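Local coordinates for ralf, proline/betaine transporter (Legionella pneumophila, PDB 4D7Q), which probably acts as a guanine nucleotide exchange factor, here as an engineered chimera of a Legionella Sec7 domain and a Rickettsia capping domain, at residues N87-S92 / Q126-V131; G208-N213 / K298-P303; Q217-F222 / A324-K329; K265-I270 / A277-V282. The protein carries 2 engineered substitutions. All blocks are in the same frame, centred on the assembly; numbering follows the deposited sequence.

Contact 1: residues N87-S92 / Q126-V131; sequences NFNGQS and QQNPDV
Gln127, in the last turn of helix 110-127, lays its side-chain amide against the backbone of Asn87 and Phe88. Its chain is extended beyond CG (chi2 -177°), which carries Gln127 OE1 to 2.6 Å from Phe88 N in a hydrogen bond. Gln127 NE2 donates in turn to Met86 O, and a primary amide suits this place because it can accept and donate at once. The same NE2 passes obliquely 3.8 Å from CD2 of the Phe88 ring, whose hydrophobic bulk turns inward to meet Phe120 edge-to-face.

Asn128 follows, the first residue to leave the helical conformation. Its ND2 donates to Phe88 O at 2.9 Å, approaching from above the carbonyl plane. Here the chain 88-91 forms a type II beta turn within the Legionella Sec7 part, and Gln91 N reaches the same Phe88 O from the opposite face. Gly90 holds the third position with positive phi (82°), which favours glycine, and its N makes a weak 3.4 Å bond to Asn128 OD1. Asn128 ND2 also binds Tyr124 O near the helix end. Further on, Val131 N returns to Asn128 O at 3.0 Å, while the Val131 side chain rests on Tyr124.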
# COMPACT_ATOMS: atom_id res chain seq x y z
N ASN A 87 -21.36 1.64 -4.24
CA ASN A 87 -22.33 1.08 -5.18
C ASN A 87 -21.70 0.97 -6.55
O ASN A 87 -21.51 1.99 -7.20
CB ASN A 87 -23.64 1.88 -5.16
CG ASN A 87 -24.76 1.33 -6.05
OD1 ASN A 87 -24.72 0.20 -6.54
ND2 ASN A 87 -25.79 2.14 -6.25
N PHE A 88 -21.34 -0.26 -6.98
CA PHE A 88 -20.73 -0.51 -8.29
C PHE A 88 -21.73 -1.08 -9.30
O PHE A 88 -21.38 -1.27 -10.47
CB PHE A 88 -19.51 -1.45 -8.19
CG PHE A 88 -18.35 -0.94 -7.37
CD1 PHE A 88 -17.68 0.23 -7.74
CD2 PHE A 88 -17.91 -1.63 -6.24
CE1 PHE A 88 -16.63 0.72 -6.96
CE2 PHE A 88 -16.84 -1.15 -5.48
CZ PHE A 88 -16.20 0.02 -5.85
N ASN A 89 -22.97 -1.38 -8.85
CA ASN A 89 -23.99 -1.94 -9.73
C ASN A 89 -24.37 -0.96 -10.84
O ASN A 89 -24.68 0.20 -10.57
CB ASN A 89 -25.21 -2.46 -8.96
CG ASN A 89 -26.04 -3.39 -9.81
OD1 ASN A 89 -25.59 -4.48 -10.21
ND2 ASN A 89 -27.22 -2.94 -10.20
N GLY A 90 -24.22 -1.42 -12.07
CA GLY A 90 -24.50 -0.62 -13.26
C GLY A 90 -23.39 0.32 -13.71
O GLY A 90 -23.53 0.98 -14.74
N GLN A 91 -22.30 0.40 -12.93
CA GLN A 91 -21.11 1.20 -13.22
C GLN A 91 -20.22 0.40 -14.15
O GLN A 91 -20.11 -0.78 -14.00
CB GLN A 91 -20.33 1.53 -11.93
CG GLN A 91 -20.77 2.74 -11.13
CD GLN A 91 -19.66 3.46 -10.38
OE1 GLN A 91 -19.13 2.97 -9.41
NE2 GLN A 91 -19.36 4.66 -10.81
N SER A 92 -19.57 1.05 -15.09
CA SER A 92 -18.62 0.40 -15.95
C SER A 92 -17.37 0.03 -15.14
O SER A 92 -17.19 0.53 -14.09
CB SER A 92 -18.27 1.28 -17.11
OG SER A 92 -17.29 2.18 -16.79
N GLN A 126 -18.63 -9.16 -7.45
CA GLN A 126 -19.82 -9.56 -6.70
C GLN A 126 -21.06 -8.77 -7.16
O GLN A 126 -22.11 -9.37 -7.39
CB GLN A 126 -19.59 -9.38 -5.18
CG GLN A 126 -20.64 -10.08 -4.33
CD GLN A 126 -20.87 -9.35 -3.03
OE1 GLN A 126 -20.49 -9.82 -1.95
NE2 GLN A 126 -21.51 -8.18 -3.10
N GLN A 127 -20.91 -7.46 -7.34
CA GLN A 127 -22.00 -6.60 -7.77
C GLN A 127 -22.27 -6.65 -9.27
O GLN A 127 -23.35 -6.27 -9.69
CB GLN A 127 -21.74 -5.15 -7.33
CG GLN A 127 -21.74 -4.96 -5.81
CD GLN A 127 -21.54 -3.51 -5.45
OE1 GLN A 127 -22.08 -2.62 -6.10
NE2 GLN A 127 -20.81 -3.25 -4.38
N ASN A 128 -21.30 -7.15 -10.08
CA ASN A 128 -21.43 -7.24 -11.54
C ASN A 128 -20.89 -8.57 -12.10
O ASN A 128 -19.98 -8.55 -12.95
CB ASN A 128 -20.70 -6.03 -12.20
CG ASN A 128 -21.26 -4.70 -11.76
OD1 ASN A 128 -22.36 -4.32 -12.15
ND2 ASN A 128 -20.54 -4.00 -10.90
N PRO A 129 -21.49 -9.75 -11.71
CA PRO A 129 -20.97 -11.04 -12.22
C PRO A 129 -21.11 -11.25 -13.72
O PRO A 129 -20.53 -12.18 -14.27
CB PRO A 129 -21.76 -12.08 -11.40
CG PRO A 129 -23.04 -11.37 -11.06
CD PRO A 129 -22.58 -9.97 -10.74
N ASP A 130 -21.90 -10.40 -14.36
CA ASP A 130 -22.20 -10.35 -15.79
C ASP A 130 -21.18 -9.48 -16.58
O ASP A 130 -21.18 -9.52 -17.80
CB ASP A 130 -23.62 -9.77 -15.97
CG ASP A 130 -23.87 -8.42 -15.27
OD1 ASP A 130 -23.63 -8.32 -14.04
OD2 ASP A 130 -24.38 -7.48 -15.94
N VAL A 131 -20.34 -8.69 -15.88
CA VAL A 131 -19.39 -7.77 -16.55
C VAL A 131 -18.01 -8.41 -16.66
O VAL A 131 -17.37 -8.33 -17.71
CB VAL A 131 -19.37 -6.37 -15.88
CG1 VAL A 131 -18.30 -5.45 -16.46
CG2 VAL A 131 -20.74 -5.69 -15.96
O HOH W 1 -21.90 -2.40 -14.91

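Contact 2: residues G208-N213 / K298-P303; sequences GYQINN and KIIIQP
The Tyr209 ring stands obliquely beside the backbone of Ile301, with CD2 3.6 Å from Ile301 O, and its OH goes on to bind Leu344 O. The second flat group, the amide of Gln210, has Lys298 CD 3.7 Å from its NE2, and in its own plane that NE2 gives a nearly straight bond to Asn212 OD1, on a lone pair, at 2.7 Å. Its OE1 accepts from Ser206 N and from water 2, and the water in turn accepts from Lys298 NZ.

These side chains sit on two antiparallel neighbours in the sheet of the Rickettsia capping domain. Tyr209 pairs with Ile301 and Ile211 with Ile299 as hydrogen-bonded pairs; Tyr209 N to Ile301 O measures 2.9 Å. Their side chains share one face, where Ile211 CD1 meets Ile299 CD1 at 3.8 Å. Ile299 directs CG1 between its own N and carbonyl carbon (chi1 61°), placing it alongside Ile211. Branched isoleucines fit here because they favour extended backbone and, with Tyr209, face helix 313-325 and Phe326.

The other face is mixed: Gln210 CG lies 4.0 Å from Ile300 CG1, while Lys298 uses its methylenes for packing and sends NZ to Gly108 O in the Sec7 part, a contact across the engineered fusion. The Tyr209, Ile211, Ile299 and Ile301 face is thus largely apolar, whereas on the other the buried Gln210 amide has both its oxygen and its nitrogen engaged by hydrogen bonds.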
# COMPACT_ATOMS: atom_id res chain seq x y z
N GLY A 208 6.97 4.99 8.88
CA GLY A 208 8.31 4.56 9.24
C GLY A 208 9.37 5.38 8.54
O GLY A 208 9.17 6.57 8.28
N TYR A 209 10.50 4.74 8.23
CA TYR A 209 11.64 5.39 7.59
C TYR A 209 11.69 5.06 6.11
O TYR A 209 11.55 3.90 5.72
CB TYR A 209 12.93 4.94 8.25
CG TYR A 209 12.95 5.11 9.75
CD1 TYR A 209 13.17 6.36 10.32
CD2 TYR A 209 12.85 4.01 10.60
CE1 TYR A 209 13.25 6.52 11.71
CE2 TYR A 209 12.92 4.15 11.98
CZ TYR A 209 13.14 5.40 12.53
OH TYR A 209 13.21 5.52 13.90
N GLN A 210 11.88 6.10 5.29
CA GLN A 210 11.90 5.93 3.84
C GLN A 210 13.13 6.59 3.27
O GLN A 210 13.49 7.68 3.68
CB GLN A 210 10.63 6.49 3.19
CG GLN A 210 10.49 6.17 1.68
CD GLN A 210 9.13 6.52 1.14
OE1 GLN A 210 8.11 6.36 1.80
NE2 GLN A 210 9.08 6.96 -0.11
N ILE A 211 13.78 5.91 2.32
CA ILE A 211 14.94 6.43 1.62
C ILE A 211 14.64 6.33 0.12
O ILE A 211 14.62 5.22 -0.43
CB ILE A 211 16.30 5.78 2.00
CG1 ILE A 211 16.45 5.54 3.53
CG2 ILE A 211 17.45 6.64 1.43
CD1 ILE A 211 17.80 4.83 3.98
N ASN A 212 14.37 7.49 -0.51
CA ASN A 212 14.09 7.54 -1.94
C ASN A 212 15.37 7.71 -2.71
O ASN A 212 16.35 8.15 -2.15
CB ASN A 212 13.21 8.74 -2.28
CG ASN A 212 11.81 8.63 -1.78
OD1 ASN A 212 11.27 7.53 -1.62
ND2 ASN A 212 11.20 9.77 -1.58
N ASN A 213 15.33 7.39 -4.02
CA ASN A 213 16.44 7.57 -4.96
C ASN A 213 17.72 6.90 -4.47
O ASN A 213 18.82 7.45 -4.62
CB ASN A 213 16.65 9.08 -5.30
CG ASN A 213 15.36 9.82 -5.60
OD1 ASN A 213 14.63 9.51 -6.54
ND2 ASN A 213 15.02 10.80 -4.78
N LYS A 298 13.69 2.70 -4.01
CA LYS A 298 13.36 3.16 -2.67
C LYS A 298 13.33 1.98 -1.69
O LYS A 298 13.12 0.82 -2.08
CB LYS A 298 12.04 3.99 -2.65
CG LYS A 298 10.77 3.15 -2.43
CD LYS A 298 9.49 3.97 -2.31
CE LYS A 298 8.30 3.05 -2.55
NZ LYS A 298 7.02 3.78 -2.43
N ILE A 299 13.59 2.30 -0.42
CA ILE A 299 13.51 1.36 0.69
C ILE A 299 12.64 1.95 1.79
O ILE A 299 12.69 3.16 2.04
CB ILE A 299 14.87 0.80 1.21
CG1 ILE A 299 15.81 1.91 1.72
CG2 ILE A 299 15.55 -0.12 0.16
CD1 ILE A 299 16.89 1.38 2.72
N ILE A 300 11.82 1.10 2.41
CA ILE A 300 10.96 1.48 3.53
C ILE A 300 11.30 0.57 4.72
O ILE A 300 11.18 -0.67 4.62
CB ILE A 300 9.44 1.45 3.17
CG1 ILE A 300 9.12 2.48 2.02
CG2 ILE A 300 8.57 1.73 4.42
CD1 ILE A 300 7.73 2.28 1.32
N ILE A 301 11.71 1.19 5.85
CA ILE A 301 12.08 0.46 7.07
C ILE A 301 11.07 0.70 8.18
O ILE A 301 10.78 1.84 8.53
CB ILE A 301 13.55 0.75 7.52
CG1 ILE A 301 14.55 0.56 6.36
CG2 ILE A 301 13.95 -0.10 8.75
CD1 ILE A 301 15.05 1.81 5.85
N GLN A 302 10.55 -0.39 8.76
CA GLN A 302 9.56 -0.26 9.82
C GLN A 302 9.79 -1.23 10.95
O GLN A 302 10.14 -2.38 10.67
CB GLN A 302 8.12 -0.52 9.28
CG GLN A 302 7.65 0.48 8.20
CD GLN A 302 6.37 0.04 7.51
OE1 GLN A 302 5.85 -1.06 7.76
NE2 GLN A 302 5.81 0.89 6.66
N PRO A 303 9.49 -0.82 12.22
CA PRO A 303 9.51 -1.80 13.33
C PRO A 303 8.35 -2.78 13.08
O PRO A 303 7.25 -2.36 12.68
CB PRO A 303 9.25 -0.95 14.58
CG PRO A 303 8.63 0.29 14.10
CD PRO A 303 9.03 0.51 12.68
O HOH W 2 6.12 5.57 -0.22

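Contact 3: residues Q217-F222 / A324-K329; sequences QNDKTF and ASFETK
Asp219 and Glu327 run antiparallel past each other, each carboxylate reaching the other segment's backbone. Asp219 OD1 accepts from Glu327 N at 3.1 Å, while Glu327 OE1 takes Lys220 N at 2.9 Å from well above its carboxylate plane. The two acids come within 4.6 Å (Asp219 OD1 to Glu327 OE1), a proximity that the donated N-H groups probably help to offset. Thr328 crosses the other end of Asp219 obliquely: its OG1, 2.6 Å from Asp219 OD2, approaches on the anti side, and Thr328 N donates to the same oxygen from the same face.

Asp219 is also the N-cap of helix 220-230 in the Rickettsia capping domain. Its chi1 of -163° sets the carboxylate beside its own carbonyl carbon, and chi2 -49° leaves OD1 able to accept from Phe222 N, opposite in face to Glu327 N. A short acidic side chain suits this, serving two segments with two oxygens.

Thr221 is set roughly perpendicular to Phe326. Its CG2 lies over one face of that ring, 3.9 Å from the centroid, a CH-pi contact, while its OG1 donates to Ser325 O at 2.6 Å. A beta-branched threonine can do both. Phe222 CA meets the Phe326 ring at its edge, and both phenylalanines pack on Ile299 of the sheet.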
# COMPACT_ATOMS: atom_id res chain seq x y z
N GLN A 217 25.26 2.52 -6.60
CA GLN A 217 26.31 3.48 -6.94
C GLN A 217 26.47 4.55 -5.86
O GLN A 217 27.59 5.01 -5.65
CB GLN A 217 26.04 4.13 -8.32
CG GLN A 217 26.26 3.21 -9.53
CD GLN A 217 25.29 2.04 -9.64
OE1 GLN A 217 24.07 2.21 -9.77
NE2 GLN A 217 25.82 0.83 -9.57
N ASN A 218 25.37 4.94 -5.19
CA ASN A 218 25.40 5.98 -4.16
C ASN A 218 25.38 5.50 -2.69
O ASN A 218 25.61 6.32 -1.80
CB ASN A 218 24.32 7.06 -4.44
CG ASN A 218 22.86 6.64 -4.25
OD1 ASN A 218 22.46 6.04 -3.23
ND2 ASN A 218 22.00 7.06 -5.18
N ASP A 219 25.11 4.19 -2.44
CA ASP A 219 25.03 3.64 -1.08
C ASP A 219 25.71 2.25 -0.94
O ASP A 219 25.28 1.29 -1.59
CB ASP A 219 23.54 3.57 -0.66
CG ASP A 219 23.28 3.43 0.83
OD1 ASP A 219 23.91 2.55 1.46
OD2 ASP A 219 22.42 4.15 1.35
N LYS A 220 26.75 2.15 -0.08
CA LYS A 220 27.49 0.89 0.17
C LYS A 220 26.65 -0.19 0.83
O LYS A 220 26.80 -1.37 0.48
CB LYS A 220 28.81 1.12 0.93
CG LYS A 220 29.79 -0.05 0.83
CD LYS A 220 31.13 0.22 1.52
CE LYS A 220 31.27 -0.45 2.87
NZ LYS A 220 31.52 -1.91 2.75
N THR A 221 25.75 0.20 1.76
CA THR A 221 24.84 -0.74 2.42
C THR A 221 23.81 -1.28 1.41
O THR A 221 23.53 -2.49 1.39
CB THR A 221 24.18 -0.12 3.66
OG1 THR A 221 25.18 0.57 4.41
CG2 THR A 221 23.50 -1.16 4.55
N PHE A 222 23.24 -0.40 0.58
CA PHE A 222 22.29 -0.83 -0.44
C PHE A 222 23.00 -1.67 -1.51
O PHE A 222 22.43 -2.67 -1.95
CB PHE A 222 21.54 0.34 -1.06
CG PHE A 222 20.41 -0.08 -1.97
CD1 PHE A 222 19.22 -0.57 -1.44
CD2 PHE A 222 20.52 0.03 -3.35
CE1 PHE A 222 18.16 -0.94 -2.28
CE2 PHE A 222 19.46 -0.34 -4.19
CZ PHE A 222 18.30 -0.83 -3.65
N ALA A 324 19.84 3.86 9.96
CA ALA A 324 21.08 4.65 10.11
C ALA A 324 22.30 3.94 9.53
O ALA A 324 23.32 4.59 9.28
CB ALA A 324 21.30 5.01 11.57
N SER A 325 22.19 2.63 9.26
CA SER A 325 23.24 1.79 8.67
C SER A 325 23.40 2.06 7.17
O SER A 325 24.47 1.79 6.63
CB SER A 325 22.96 0.32 8.92
OG SER A 325 23.19 -0.03 10.27
N PHE A 326 22.36 2.54 6.50
CA PHE A 326 22.47 2.88 5.10
C PHE A 326 23.25 4.19 5.02
O PHE A 326 23.10 5.04 5.90
CB PHE A 326 21.08 2.96 4.41
CG PHE A 326 20.45 1.59 4.21
CD1 PHE A 326 20.72 0.84 3.07
CD2 PHE A 326 19.63 1.03 5.18
CE1 PHE A 326 20.17 -0.44 2.89
CE2 PHE A 326 19.09 -0.26 5.02
CZ PHE A 326 19.35 -0.98 3.87
N GLU A 327 24.14 4.32 4.03
CA GLU A 327 24.95 5.53 3.88
C GLU A 327 24.09 6.76 3.60
O GLU A 327 24.38 7.84 4.11
CB GLU A 327 25.97 5.36 2.75
CG GLU A 327 27.16 4.50 3.12
CD GLU A 327 28.23 4.42 2.05
OE1 GLU A 327 27.92 4.68 0.87
OE2 GLU A 327 29.39 4.09 2.40
N THR A 328 23.03 6.59 2.81
CA THR A 328 22.10 7.66 2.45
C THR A 328 21.25 8.07 3.65
O THR A 328 20.64 7.22 4.31
CB THR A 328 21.19 7.23 1.29
OG1 THR A 328 21.94 6.48 0.34
CG2 THR A 328 20.50 8.41 0.62
N LYS A 329 21.19 9.39 3.91
CA LYS A 329 20.32 9.87 4.97
C LYS A 329 18.84 9.65 4.55
O LYS A 329 18.53 9.61 3.35
CB LYS A 329 20.62 11.33 5.39
CG LYS A 329 20.23 12.40 4.37
CD LYS A 329 20.33 13.81 4.97
CE LYS A 329 20.04 14.88 3.94
NZ LYS A 329 20.14 16.25 4.52

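Contact 4: residues K265-I270 / A277-V282; sequences KGSVII and AAEIQV
Strands 264-271 and 277-283 form an antiparallel beta hairpin in the Rickettsia capping domain, with 248-252 beyond the first strand and 297-303 beyond the second. The axes of the two segments approach to 4.5 Å at 160°. The ladder is regular from Val268 onward: Val268 N binds Ile280 O at 2.9 Å, and Ile270 N binds Ala278 O at 3.0 Å. Near the other end, Lys265 N donates to Val282 O while Val282 N donates to Gly266 O, so Lys265 and Gly266 together lie opposite Val282, as in a beta bulge. Gly266 has positive phi (132°), at backbone angles that call for glycine.

On one face Val268 and Ile280 lie side by side, CB to CB at 3.9 Å, and Ile270 CD1 meets Ile280 CD1 at 3.8 Å. Ala278 keeps its small methyl under Ala319 and Ile322 of helix 313-325, which covers this apolar face. On the other face Ser267 OG donates to Glu279 OE2 at 2.6 Å, on the anti side of the carboxylate. Glu279 sets CG anti to its N (chi1 170°), so that its extended chain runs slantwise across the end of Ile269, whose CD1 is 3.7 Å from Glu279 CG. Tyr264 OH also bonds Ser267 OG, and a glycerol, probably from the crystallisation liquor, bonds Glu279 OE2. Apolar toward the helix and, Ile269 excepted, polar on the other face, this antiparallel hairpin lies inside the capping-domain sheet.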
# COMPACT_ATOMS: atom_id res chain seq x y z
N LYS A 265 10.49 -5.81 -4.63
CA LYS A 265 11.36 -6.98 -4.77
C LYS A 265 11.20 -7.95 -3.60
O LYS A 265 11.58 -9.11 -3.71
CB LYS A 265 12.85 -6.58 -4.94
CG LYS A 265 13.16 -5.70 -6.15
CD LYS A 265 12.92 -6.43 -7.48
CE LYS A 265 12.80 -5.48 -8.64
NZ LYS A 265 12.70 -6.19 -9.94
N GLY A 266 10.62 -7.47 -2.51
CA GLY A 266 10.39 -8.29 -1.33
C GLY A 266 10.84 -7.61 -0.06
O GLY A 266 11.35 -6.48 -0.08
N SER A 267 10.62 -8.31 1.06
CA SER A 267 10.94 -7.78 2.39
C SER A 267 12.01 -8.58 3.12
O SER A 267 11.93 -9.81 3.21
CB SER A 267 9.69 -7.70 3.26
OG SER A 267 8.85 -6.61 2.93
N VAL A 268 13.00 -7.85 3.64
CA VAL A 268 14.08 -8.34 4.48
C VAL A 268 13.51 -8.26 5.90
O VAL A 268 13.19 -7.17 6.37
CB VAL A 268 15.34 -7.46 4.37
CG1 VAL A 268 16.49 -8.07 5.17
CG2 VAL A 268 15.75 -7.19 2.92
N ILE A 269 13.37 -9.42 6.58
CA ILE A 269 12.87 -9.50 7.94
C ILE A 269 14.08 -9.71 8.83
O ILE A 269 14.83 -10.67 8.64
CB ILE A 269 11.76 -10.59 8.11
CG1 ILE A 269 10.56 -10.39 7.10
CG2 ILE A 269 11.26 -10.69 9.57
CD1 ILE A 269 9.78 -9.05 7.17
N ILE A 270 14.31 -8.75 9.74
CA ILE A 270 15.47 -8.75 10.64
C ILE A 270 15.06 -8.81 12.09
O ILE A 270 14.28 -7.98 12.56
CB ILE A 270 16.44 -7.57 10.35
CG1 ILE A 270 16.84 -7.53 8.85
CG2 ILE A 270 17.67 -7.61 11.27
CD1 ILE A 270 17.63 -6.33 8.40
N ALA A 277 12.25 -6.71 16.14
CA ALA A 277 11.90 -7.15 14.79
C ALA A 277 11.58 -5.96 13.90
O ALA A 277 10.93 -5.01 14.33
CB ALA A 277 10.75 -8.15 14.82
N ALA A 278 12.11 -5.98 12.67
CA ALA A 278 11.96 -4.87 11.73
C ALA A 278 11.96 -5.36 10.29
O ALA A 278 12.54 -6.40 9.99
CB ALA A 278 13.08 -3.85 11.94
N GLU A 279 11.33 -4.59 9.40
CA GLU A 279 11.21 -4.99 8.00
C GLU A 279 11.79 -3.96 7.02
O GLU A 279 11.56 -2.76 7.18
CB GLU A 279 9.72 -5.26 7.71
CG GLU A 279 9.35 -5.45 6.25
CD GLU A 279 7.85 -5.44 5.99
OE1 GLU A 279 7.11 -4.80 6.76
OE2 GLU A 279 7.42 -6.08 5.00
N ILE A 280 12.54 -4.45 6.01
CA ILE A 280 13.04 -3.59 4.94
C ILE A 280 12.27 -3.94 3.67
O ILE A 280 12.49 -5.01 3.10
CB ILE A 280 14.58 -3.61 4.63
CG1 ILE A 280 15.49 -3.56 5.88
CG2 ILE A 280 14.91 -2.46 3.65
CD1 ILE A 280 17.02 -3.92 5.55
N GLN A 281 11.42 -3.03 3.20
CA GLN A 281 10.72 -3.22 1.93
C GLN A 281 11.60 -2.62 0.85
O GLN A 281 11.97 -1.45 0.95
CB GLN A 281 9.37 -2.55 1.92
CG GLN A 281 8.37 -3.13 2.93
CD GLN A 281 7.15 -2.26 2.92
OE1 GLN A 281 6.56 -2.00 1.87
NE2 GLN A 281 6.77 -1.74 4.08
N VAL A 282 12.00 -3.46 -0.13
CA VAL A 282 12.89 -3.13 -1.25
C VAL A 282 12.07 -2.96 -2.55
O VAL A 282 11.36 -3.89 -2.96
CB VAL A 282 14.04 -4.17 -1.44
CG1 VAL A 282 14.91 -3.83 -2.68
CG2 VAL A 282 14.91 -4.29 -0.18

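How the contacts relate
Contact 1 stands apart, in the Sec7 part, and closes before the others open; its centre lies about 37 to 48 Å from theirs, on the opposite side of the chain's centre. Contacts 2, 3 and 4 gather in the capping domain. Contacts 2 and 4, about 10 Å between centres, share the six-stranded antiparallel sheet through neighbouring strands 277-283 and 297-303; contact 4 is nested inside the loops closed by contacts 2 and 3. Contact 3, its centre about 12 Å from that of contact 2, joins helices 220-230 and 313-325; its segments alternate with those of contact 2. Phe326 packs on Ile299 and Ile280, tying contact 3 to contacts 2 and 4, so sheet and helices interlock within one domain.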